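Local coordinates for protein Ribose/Galactose Isomerase (Vibrio parahaemolyticus, PDB 3ONO) that probably interconverts aldose and ketose sugar phosphates as a member of the LacAB/RpiB isomerase family, at residues C95-N109 against Y131-Y145. Numbering follows the deposited sequence. Where two conformers were deposited one is given.
Sequences CLEPSDAFLFNQINN and YIFEKAFTGKRGEGY
The Phe102 ring turns its edge to the face of Tyr145 in an offset edge-to-face pair, planes 86° apart, with Phe102 CE2 3.4 Å from Tyr145 CD2; Gln106 CG lies over one face of Phe102, toward the rim. Leu103 CD2 meets the Tyr145 ring obliquely, and Leu127 of the second subunit packs on both aromatics, whose flat apolar surfaces suit a subunit boundary. Tyr145 OH is hydrogen-bonded to Glu126 OE1 of that subunit.

Gln106 is long enough to cross to the chain 140-144 and has both a donor and an acceptor to offer. Bent at chi2 (-41°), it gives NE2 to Lys140 O, in its own amide plane and nearly straight, while OE1 accepts from Glu143 N at 2.9 Å. Its backbone O takes Gly144 N, and Asn105 O accepts from Gly142 N at 2.7 Å. Gly142, with positive phi, lets the chain pass close to Asn109. Asn105 ND2 donates to Ala136 O (2.8 Å) at the end of helix 125-136, and a water links ND2 to Lys135 O.

Beyond, small Ala101 and Ala136 touch CB to CB at 3.9 Å, letting the axes of helix segments 98-108 and 131-136 come within 7.6 Å. Ile132 CG2 meets Cys95 SG, and CG1 lies against Glu97 C and Pro98 N; Pro98 CG packs on Tyr131 CB. These nearly parallel segments (22°), their helices joined through strand 112-116, belong to a beta-alpha-beta-alpha unit of the alpha-beta-alpha sandwich.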
ATOM      1  N   CYS A  95       1.604 -11.995   1.015  0.73 18.62           N
ATOM      2  CA  CYS A  95       0.590 -11.601   0.056  0.73 19.51           C
ATOM      3  C   CYS A  95      -0.270 -10.536   0.684  0.73 19.30           C
ATOM      4  O   CYS A  95      -1.076 -10.843   1.553  0.73 20.40           O
ATOM      5  CB  CYS A  95      -0.266 -12.805  -0.312  0.73 21.02           C
ATOM      6  SG  CYS A  95      -1.143 -12.510  -1.823  0.73 21.79           S
ATOM      7  N   LEU A  96      -0.092  -9.295   0.241  1.00 16.47           N
ATOM      8  CA  LEU A  96      -0.777  -8.158   0.852  1.00 18.11           C
ATOM      9  C   LEU A  96      -1.807  -7.499  -0.059  1.00 21.49           C
ATOM     10  O   LEU A  96      -2.705  -6.804   0.409  1.00 23.21           O
ATOM     11  CB  LEU A  96       0.257  -7.121   1.291  1.00 19.35           C
ATOM     12  CG  LEU A  96       1.278  -7.665   2.295  1.00 26.05           C
ATOM     13  CD1 LEU A  96       2.262  -6.563   2.637  1.00 32.59           C
ATOM     14  CD2 LEU A  96       0.596  -8.187   3.555  1.00 24.54           C
ATOM     15  N   GLU A  97      -1.676  -7.706  -1.360  1.00 19.86           N
ATOM     16  CA  GLU A  97      -2.599  -7.088  -2.326  1.00 20.58           C
ATOM     17  C   GLU A  97      -2.571  -8.015  -3.543  1.00 22.74           C
ATOM     18  O   GLU A  97      -1.645  -8.815  -3.686  1.00 21.01           O
ATOM     19  CB  GLU A  97      -2.185  -5.651  -2.627  1.00 24.92           C
ATOM     20  CG  GLU A  97      -0.788  -5.499  -3.199  1.00 25.10           C
ATOM     21  CD  GLU A  97      -0.826  -5.512  -4.715  1.00 33.06           C
ATOM     22  OE1 GLU A  97      -1.939  -5.655  -5.267  1.00 27.01           O
ATOM     23  OE2 GLU A  97       0.232  -5.369  -5.354  1.00 40.08           O
ATOM     24  N   PRO A  98      -3.604  -7.973  -4.379  1.00 21.69           N
ATOM     25  CA  PRO A  98      -3.781  -8.977  -5.437  1.00 19.71           C
ATOM     26  C   PRO A  98      -2.591  -9.222  -6.366  1.00 22.80           C
ATOM     27  O   PRO A  98      -2.341 -10.375  -6.718  1.00 21.85           O
ATOM     28  CB  PRO A  98      -4.958  -8.433  -6.245  1.00 22.88           C
ATOM     29  CG  PRO A  98      -5.726  -7.641  -5.248  1.00 24.98           C
ATOM     30  CD  PRO A  98      -4.748  -7.038  -4.303  1.00 24.38           C
ATOM     31  N   SER A  99      -1.869  -8.189  -6.782  0.59 21.02           N
ATOM     32  CA  SER A  99      -0.777  -8.460  -7.721  0.59 20.51           C
ATOM     33  C   SER A  99       0.403  -9.201  -7.061  0.59 19.07           C
ATOM     34  O   SER A  99       1.240  -9.789  -7.755  0.59 19.48           O
ATOM     35  CB  SER A  99      -0.310  -7.190  -8.439  0.59 20.49           C
ATOM     36  OG  SER A  99       0.689  -6.520  -7.700  0.59 24.27           O
ATOM     37  N   ASP A 100       0.479  -9.181  -5.731  1.00 17.28           N
ATOM     38  CA  ASP A 100       1.463 -10.039  -5.038  1.00 17.38           C
ATOM     39  C   ASP A 100       1.251 -11.512  -5.362  1.00 19.28           C
ATOM     40  O   ASP A 100       2.209 -12.277  -5.506  1.00 19.80           O
ATOM     41  CB  ASP A 100       1.364  -9.905  -3.507  1.00 17.20           C
ATOM     42  CG  ASP A 100       1.795  -8.525  -2.995  1.00 18.85           C
ATOM     43  OD1 ASP A 100       2.568  -7.831  -3.684  1.00 21.01           O
ATOM     44  OD2 ASP A 100       1.381  -8.154  -1.865  1.00 21.52           O
ATOM     45  N   ALA A 101      -0.015 -11.926  -5.391  1.00 19.11           N
ATOM     46  CA  ALA A 101      -0.369 -13.325  -5.582  1.00 20.26           C
ATOM     47  C   ALA A 101       0.000 -13.764  -6.996  1.00 22.33           C
ATOM     48  O   ALA A 101       0.588 -14.841  -7.200  1.00 24.47           O
ATOM     49  CB  ALA A 101      -1.868 -13.528  -5.353  1.00 20.91           C
ATOM     50  N   PHE A 102      -0.358 -12.937  -7.969  1.00 22.75           N
ATOM     51  CA  PHE A 102      -0.006 -13.240  -9.349  1.00 25.74           C
ATOM     52  C   PHE A 102       1.509 -13.360  -9.540  1.00 24.19           C
ATOM     53  O   PHE A 102       1.992 -14.368 -10.067  1.00 25.73           O
ATOM     54  CB  PHE A 102      -0.558 -12.207 -10.307  1.00 27.21           C
ATOM     55  CG  PHE A 102      -0.190 -12.485 -11.729  1.00 30.77           C
ATOM     56  CD1 PHE A 102      -0.813 -13.509 -12.422  1.00 35.68           C
ATOM     57  CD2 PHE A 102       0.822 -11.779 -12.341  1.00 29.52           C
ATOM     58  CE1 PHE A 102      -0.452 -13.790 -13.723  1.00 36.14           C
ATOM     59  CE2 PHE A 102       1.182 -12.052 -13.653  1.00 32.25           C
ATOM     60  CZ  PHE A 102       0.551 -13.050 -14.336  1.00 32.10           C
ATOM     61  N   LEU A 103       2.251 -12.343  -9.107  1.00 19.67           N
ATOM     62  CA  LEU A 103       3.711 -12.351  -9.248  1.00 19.69           C
ATOM     63  C   LEU A 103       4.339 -13.514  -8.483  1.00 21.91           C
ATOM     64  O   LEU A 103       5.274 -14.151  -8.967  1.00 20.36           O
ATOM     65  CB  LEU A 103       4.319 -11.041  -8.749  1.00 18.67           C
ATOM     66  CG  LEU A 103       3.956  -9.824  -9.599  1.00 24.14           C
ATOM     67  CD1 LEU A 103       4.459  -8.558  -8.938  1.00 23.47           C
ATOM     68  CD2 LEU A 103       4.539 -10.009 -11.019  1.00 24.47           C
ATOM     69  N   PHE A 104       3.850 -13.783  -7.278  1.00 19.08           N
ATOM     70  CA  PHE A 104       4.381 -14.914  -6.525  1.00 20.28           C
ATOM     71  C   PHE A 104       4.244 -16.201  -7.340  1.00 21.76           C
ATOM     72  O   PHE A 104       5.196 -16.967  -7.479  1.00 21.98           O
ATOM     73  CB  PHE A 104       3.652 -15.067  -5.194  1.00 18.01           C
ATOM     74  CG  PHE A 104       4.088 -16.275  -4.385  1.00 18.19           C
ATOM     75  CD1 PHE A 104       5.314 -16.297  -3.744  1.00 17.80           C
ATOM     76  CD2 PHE A 104       3.251 -17.375  -4.261  1.00 21.21           C
ATOM     77  CE1 PHE A 104       5.692 -17.393  -2.978  1.00 19.45           C
ATOM     78  CE2 PHE A 104       3.636 -18.483  -3.497  1.00 22.44           C
ATOM     79  CZ  PHE A 104       4.860 -18.476  -2.864  1.00 23.97           C
ATOM     80  N   ASN A 105       3.059 -16.435  -7.883  1.00 22.93           N
ATOM     81  CA  ASN A 105       2.834 -17.663  -8.652  1.00 27.05           C
ATOM     82  C   ASN A 105       3.731 -17.750  -9.873  1.00 23.45           C
ATOM     83  O   ASN A 105       4.224 -18.830 -10.212  1.00 27.73           O
ATOM     84  CB  ASN A 105       1.392 -17.743  -9.129  1.00 26.76           C
ATOM     85  CG  ASN A 105       0.439 -18.195  -8.047  1.00 27.79           C
ATOM     86  OD1 ASN A 105       0.839 -18.787  -7.054  1.00 36.24           O
ATOM     87  ND2 ASN A 105      -0.851 -17.943  -8.266  1.00 32.87           N
ATOM     88  N   GLN A 106       3.933 -16.633 -10.550  1.00 23.92           N
ATOM     89  CA  GLN A 106       4.716 -16.652 -11.786  1.00 28.46           C
ATOM     90  C   GLN A 106       6.233 -16.683 -11.559  1.00 28.96           C
ATOM     91  O   GLN A 106       6.946 -17.393 -12.267  1.00 30.20           O
ATOM     92  CB  GLN A 106       4.353 -15.488 -12.701  1.00 25.58           C
ATOM     93  CG  GLN A 106       2.878 -15.431 -13.086  1.00 29.01           C
ATOM     94  CD  GLN A 106       2.294 -16.797 -13.388  1.00 39.84           C
ATOM     95  OE1 GLN A 106       2.921 -17.632 -14.076  1.00 33.32           O
ATOM     96  NE2 GLN A 106       1.087 -17.048 -12.866  1.00 38.20           N
ATOM     97  N   ILE A 107       6.708 -15.912 -10.580  1.00 23.18           N
ATOM     98  CA  ILE A 107       8.143 -15.736 -10.359  1.00 23.04           C
ATOM     99  C   ILE A 107       8.688 -16.807  -9.419  1.00 23.01           C
ATOM    100  O   ILE A 107       9.711 -17.454  -9.703  1.00 22.95           O
ATOM    101  CB  ILE A 107       8.454 -14.344  -9.762  1.00 19.48           C
ATOM    102  CG1 ILE A 107       8.044 -13.212 -10.737  1.00 23.89           C
ATOM    103  CG2 ILE A 107       9.938 -14.242  -9.343  1.00 24.31           C
ATOM    104  CD1 ILE A 107       8.178 -11.841 -10.068  1.00 21.88           C
ATOM    105  N   ASN A 108       8.001 -17.011  -8.300  1.00 18.32           N
ATOM    106  CA  ASN A 108       8.503 -17.922  -7.288  1.00 17.52           C
ATOM    107  C   ASN A 108       7.910 -19.326  -7.389  1.00 21.18           C
ATOM    108  O   ASN A 108       8.581 -20.312  -7.063  1.00 22.24           O
ATOM    109  CB  ASN A 108       8.229 -17.323  -5.908  1.00 15.96           C
ATOM    110  CG  ASN A 108       8.680 -15.882  -5.823  1.00 18.75           C
ATOM    111  OD1 ASN A 108       7.868 -14.960  -5.928  1.00 20.53           O
ATOM    112  ND2 ASN A 108       9.986 -15.679  -5.665  1.00 19.36           N
ATOM    113  N   ASN A 109       6.644 -19.396  -7.804  1.00 19.82           N
ATOM    114  CA  ASN A 109       5.982 -20.677  -8.014  1.00 21.62           C
ATOM    115  C   ASN A 109       6.063 -21.502  -6.745  1.00 22.23           C
ATOM    116  O   ASN A 109       6.415 -22.675  -6.781  1.00 24.26           O
ATOM    117  CB  ASN A 109       6.684 -21.416  -9.164  1.00 24.11           C
ATOM    118  CG  ASN A 109       5.854 -22.562  -9.740  1.00 32.35           C
ATOM    119  OD1 ASN A 109       4.690 -22.752  -9.394  1.00 31.55           O
ATOM    120  ND2 ASN A 109       6.464 -23.325 -10.636  1.00 33.40           N
ATOM    121  N   TYR A 131     -10.019 -10.591  -3.466  1.00 19.43           N
ATOM    122  CA  TYR A 131      -9.304 -10.271  -4.694  1.00 22.09           C
ATOM    123  C   TYR A 131      -7.953 -11.007  -4.733  1.00 22.03           C
ATOM    124  O   TYR A 131      -7.482 -11.447  -5.789  1.00 23.25           O
ATOM    125  CB  TYR A 131      -9.073  -8.769  -4.782  1.00 19.31           C
ATOM    126  CG  TYR A 131     -10.329  -7.909  -4.846  1.00 19.70           C
ATOM    127  CD1 TYR A 131     -11.596  -8.474  -4.999  1.00 25.51           C
ATOM    128  CD2 TYR A 131     -10.240  -6.520  -4.752  1.00 21.42           C
ATOM    129  CE1 TYR A 131     -12.740  -7.652  -5.070  1.00 24.70           C
ATOM    130  CE2 TYR A 131     -11.354  -5.719  -4.822  1.00 25.19           C
ATOM    131  CZ  TYR A 131     -12.596  -6.281  -4.963  1.00 28.81           C
ATOM    132  OH  TYR A 131     -13.689  -5.436  -5.037  1.00 28.36           O
ATOM    133  N   ILE A 132      -7.322 -11.118  -3.574  1.00 20.65           N
ATOM    134  CA  ILE A 132      -6.093 -11.911  -3.469  1.00 19.28           C
ATOM    135  C   ILE A 132      -6.355 -13.350  -3.900  1.00 23.26           C
ATOM    136  O   ILE A 132      -5.577 -13.929  -4.657  1.00 22.41           O
ATOM    137  CB  ILE A 132      -5.518 -11.876  -2.033  1.00 19.13           C
ATOM    138  CG1 ILE A 132      -4.801 -10.542  -1.777  1.00 18.83           C
ATOM    139  CG2 ILE A 132      -4.591 -13.119  -1.765  1.00 19.88           C
ATOM    140  CD1 ILE A 132      -4.510 -10.284  -0.273  1.00 19.42           C
ATOM    141  N   PHE A 133      -7.457 -13.936  -3.438  1.00 22.02           N
ATOM    142  CA  PHE A 133      -7.746 -15.318  -3.777  1.00 21.40           C
ATOM    143  C   PHE A 133      -8.058 -15.456  -5.263  1.00 22.87           C
ATOM    144  O   PHE A 133      -7.694 -16.444  -5.899  1.00 25.23           O
ATOM    145  CB  PHE A 133      -8.896 -15.873  -2.923  1.00 23.48           C
ATOM    146  CG  PHE A 133      -8.557 -16.022  -1.449  1.00 24.05           C
ATOM    147  CD1 PHE A 133      -7.239 -16.136  -1.024  1.00 21.19           C
ATOM    148  CD2 PHE A 133      -9.564 -16.050  -0.493  1.00 23.57           C
ATOM    149  CE1 PHE A 133      -6.914 -16.273   0.357  1.00 21.70           C
ATOM    150  CE2 PHE A 133      -9.278 -16.190   0.875  1.00 21.01           C
ATOM    151  CZ  PHE A 133      -7.929 -16.307   1.313  1.00 22.98           C
ATOM    152  N   GLU A 134      -8.728 -14.452  -5.811  1.00 23.85           N
ATOM    153  CA  GLU A 134      -9.031 -14.436  -7.234  1.00 26.26           C
ATOM    154  C   GLU A 134      -7.771 -14.526  -8.072  1.00 26.99           C
ATOM    155  O   GLU A 134      -7.739 -15.241  -9.068  1.00 32.41           O
ATOM    156  CB  GLU A 134      -9.802 -13.155  -7.597  1.00 25.41           C
ATOM    157  CG  GLU A 134     -11.181 -13.123  -6.979  1.00 27.26           C
ATOM    158  CD  GLU A 134     -11.945 -11.821  -7.281  1.00 31.75           C
ATOM    159  OE1 GLU A 134     -11.364 -10.905  -7.905  1.00 30.40           O
ATOM    160  OE2 GLU A 134     -13.127 -11.729  -6.884  1.00 30.41           O
ATOM    161  N   LYS A 135      -6.745 -13.761  -7.703  1.00 22.90           N
ATOM    162  CA  LYS A 135      -5.506 -13.774  -8.472  1.00 21.05           C
ATOM    163  C   LYS A 135      -4.603 -14.975  -8.130  1.00 26.24           C
ATOM    164  O   LYS A 135      -3.872 -15.478  -8.989  1.00 28.48           O
ATOM    165  CB  LYS A 135      -4.752 -12.456  -8.304  1.00 20.56           C
ATOM    166  CG  LYS A 135      -5.533 -11.210  -8.734  1.00 25.11           C
ATOM    167  CD  LYS A 135      -6.208 -11.388 -10.076  1.00 22.77           C
ATOM    168  CE  LYS A 135      -6.997 -10.099 -10.420  1.00 28.40           C
ATOM    169  NZ  LYS A 135      -7.995 -10.303 -11.488  1.00 32.85           N
ATOM    170  N   ALA A 136      -4.647 -15.449  -6.885  1.00 23.03           N
ATOM    171  CA  ALA A 136      -3.817 -16.608  -6.496  1.00 21.94           C
ATOM    172  C   ALA A 136      -4.222 -17.898  -7.190  1.00 28.67           C
ATOM    173  O   ALA A 136      -3.377 -18.751  -7.472  1.00 25.98           O
ATOM    174  CB  ALA A 136      -3.844 -16.830  -4.983  1.00 21.18           C
ATOM    175  N   PHE A 137      -5.512 -18.042  -7.470  1.00 28.25           N
ATOM    176  CA  PHE A 137      -6.044 -19.360  -7.811  1.00 27.99           C
ATOM    177  C   PHE A 137      -6.685 -19.424  -9.201  1.00 28.11           C
ATOM    178  O   PHE A 137      -7.317 -20.421  -9.561  1.00 32.76           O
ATOM    179  CB  PHE A 137      -7.004 -19.820  -6.710  1.00 27.85           C
ATOM    180  CG  PHE A 137      -6.350 -19.897  -5.349  1.00 26.22           C
ATOM    181  CD1 PHE A 137      -5.179 -20.603  -5.180  1.00 26.84           C
ATOM    182  CD2 PHE A 137      -6.883 -19.215  -4.265  1.00 24.89           C
ATOM    183  CE1 PHE A 137      -4.554 -20.674  -3.938  1.00 26.77           C
ATOM    184  CE2 PHE A 137      -6.273 -19.255  -3.032  1.00 23.89           C
ATOM    185  CZ  PHE A 137      -5.098 -20.005  -2.858  1.00 26.31           C
ATOM    186  N   THR A 138      -6.496 -18.360  -9.976  1.00 31.61           N
ATOM    187  CA  THR A 138      -6.925 -18.323 -11.368  1.00 37.20           C
ATOM    188  C   THR A 138      -5.687 -18.435 -12.255  1.00 40.75           C
ATOM    189  O   THR A 138      -4.655 -17.831 -11.977  1.00 44.36           O
ATOM    190  CB  THR A 138      -7.637 -16.990 -11.706  1.00 41.99           C
ATOM    191  OG1 THR A 138      -8.736 -16.774 -10.809  1.00 43.95           O
ATOM    192  CG2 THR A 138      -8.158 -16.993 -13.134  1.00 47.54           C
ATOM    193  N   GLY A 139      -5.779 -19.215 -13.324  1.00 48.66           N
ATOM    194  CA  GLY A 139      -4.725 -19.219 -14.321  1.00 52.68           C
ATOM    195  C   GLY A 139      -3.572 -20.163 -14.030  1.00 53.21           C
ATOM    196  O   GLY A 139      -3.644 -21.005 -13.136  1.00 48.76           O
ATOM    197  N   LYS A 140      -2.495 -20.014 -14.794  1.00 55.72           N
ATOM    198  CA  LYS A 140      -1.348 -20.898 -14.655  1.00 59.34           C
ATOM    199  C   LYS A 140      -0.274 -20.314 -13.752  1.00 47.77           C
ATOM    200  O   LYS A 140      -0.274 -19.114 -13.445  1.00 42.60           O
ATOM    201  CB  LYS A 140      -0.752 -21.249 -16.019  1.00 69.73           C
ATOM    202  CG  LYS A 140      -1.681 -22.055 -16.905  1.00 78.11           C
ATOM    203  CD  LYS A 140      -0.979 -22.520 -18.167  1.00 83.95           C
ATOM    204  CE  LYS A 140      -1.983 -22.766 -19.282  1.00 88.76           C
ATOM    205  NZ  LYS A 140      -2.720 -21.515 -19.636  1.00 89.60           N
ATOM    206  N   ARG A 141       0.662 -21.160 -13.346  0.64 43.13           N
ATOM    207  CA  ARG A 141       1.684 -20.770 -12.390  0.64 38.51           C
ATOM    208  C   ARG A 141       3.084 -21.074 -12.927  0.64 37.53           C
ATOM    209  O   ARG A 141       3.263 -21.981 -13.752  0.64 34.76           O
ATOM    210  CB  ARG A 141       1.420 -21.467 -11.048  0.64 37.78           C
ATOM    211  CG  ARG A 141       0.009 -21.187 -10.502  0.64 39.18           C
ATOM    212  CD  ARG A 141      -0.323 -21.956  -9.205  0.64 39.90           C
ATOM    213  NE  ARG A 141      -0.576 -23.376  -9.445  0.64 40.45           N
ATOM    214  CZ  ARG A 141      -1.750 -23.890  -9.819  0.64 41.17           C
ATOM    215  NH1 ARG A 141      -2.800 -23.101 -10.000  0.64 41.42           N
ATOM    216  NH2 ARG A 141      -1.874 -25.199 -10.015  0.64 35.17           N
ATOM    217  N   GLY A 142       4.064 -20.296 -12.477  1.00 37.51           N
ATOM    218  CA  GLY A 142       5.453 -20.480 -12.857  1.00 35.57           C
ATOM    219  C   GLY A 142       5.880 -20.139 -14.269  1.00 38.79           C
ATOM    220  O   GLY A 142       6.829 -20.740 -14.762  1.00 42.82           O
ATOM    221  N   GLU A 143       5.231 -19.167 -14.920  1.00 31.02           N
ATOM    222  CA  GLU A 143       5.597 -18.826 -16.287  1.00 34.34           C
ATOM    223  C   GLU A 143       6.616 -17.705 -16.346  1.00 34.24           C
ATOM    224  O   GLU A 143       7.057 -17.307 -17.423  1.00 38.35           O
ATOM    225  CB  GLU A 143       4.360 -18.465 -17.115  1.00 40.57           C
ATOM    226  CG  GLU A 143       3.364 -19.606 -17.211  1.00 49.86           C
ATOM    227  CD  GLU A 143       2.245 -19.337 -18.206  1.00 59.33           C
ATOM    228  OE1 GLU A 143       1.791 -18.172 -18.299  1.00 62.00           O
ATOM    229  OE2 GLU A 143       1.827 -20.296 -18.893  1.00 59.64           O
ATOM    230  N   GLY A 144       7.002 -17.194 -15.181  1.00 29.53           N
ATOM    231  CA  GLY A 144       7.893 -16.045 -15.128  1.00 25.37           C
ATOM    232  C   GLY A 144       7.166 -14.713 -15.326  1.00 32.64           C
ATOM    233  O   GLY A 144       6.065 -14.685 -15.881  1.00 40.60           O
ATOM    234  N   TYR A 145       7.703 -13.616 -14.876  0.51 29.00           N
ATOM    235  CA  TYR A 145       7.000 -12.424 -15.270  0.51 26.36           C
ATOM    236  C   TYR A 145       8.033 -11.375 -15.515  0.51 27.15           C
ATOM    237  O   TYR A 145       8.835 -11.077 -14.628  0.51 23.74           O
ATOM    238  CB  TYR A 145       5.944 -12.021 -14.235  0.51 21.04           C
ATOM    239  CG  TYR A 145       5.010 -10.964 -14.784  0.51 20.16           C
ATOM    240  CD1 TYR A 145       5.258  -9.625 -14.555  0.51 19.48           C
ATOM    241  CD2 TYR A 145       3.908 -11.309 -15.561  0.51 17.88           C
ATOM    242  CE1 TYR A 145       4.424  -8.639 -15.066  0.51 20.09           C
ATOM    243  CE2 TYR A 145       3.060 -10.330 -16.075  0.51 23.43           C
ATOM    244  CZ  TYR A 145       3.331  -9.000 -15.818  0.51 23.47           C
ATOM    245  OH  TYR A 145       2.516  -8.023 -16.327  0.51 23.19           O
TER
HETATM  246  O   HOH W   1      -1.535 -16.840 -10.662  1.00 50.21           O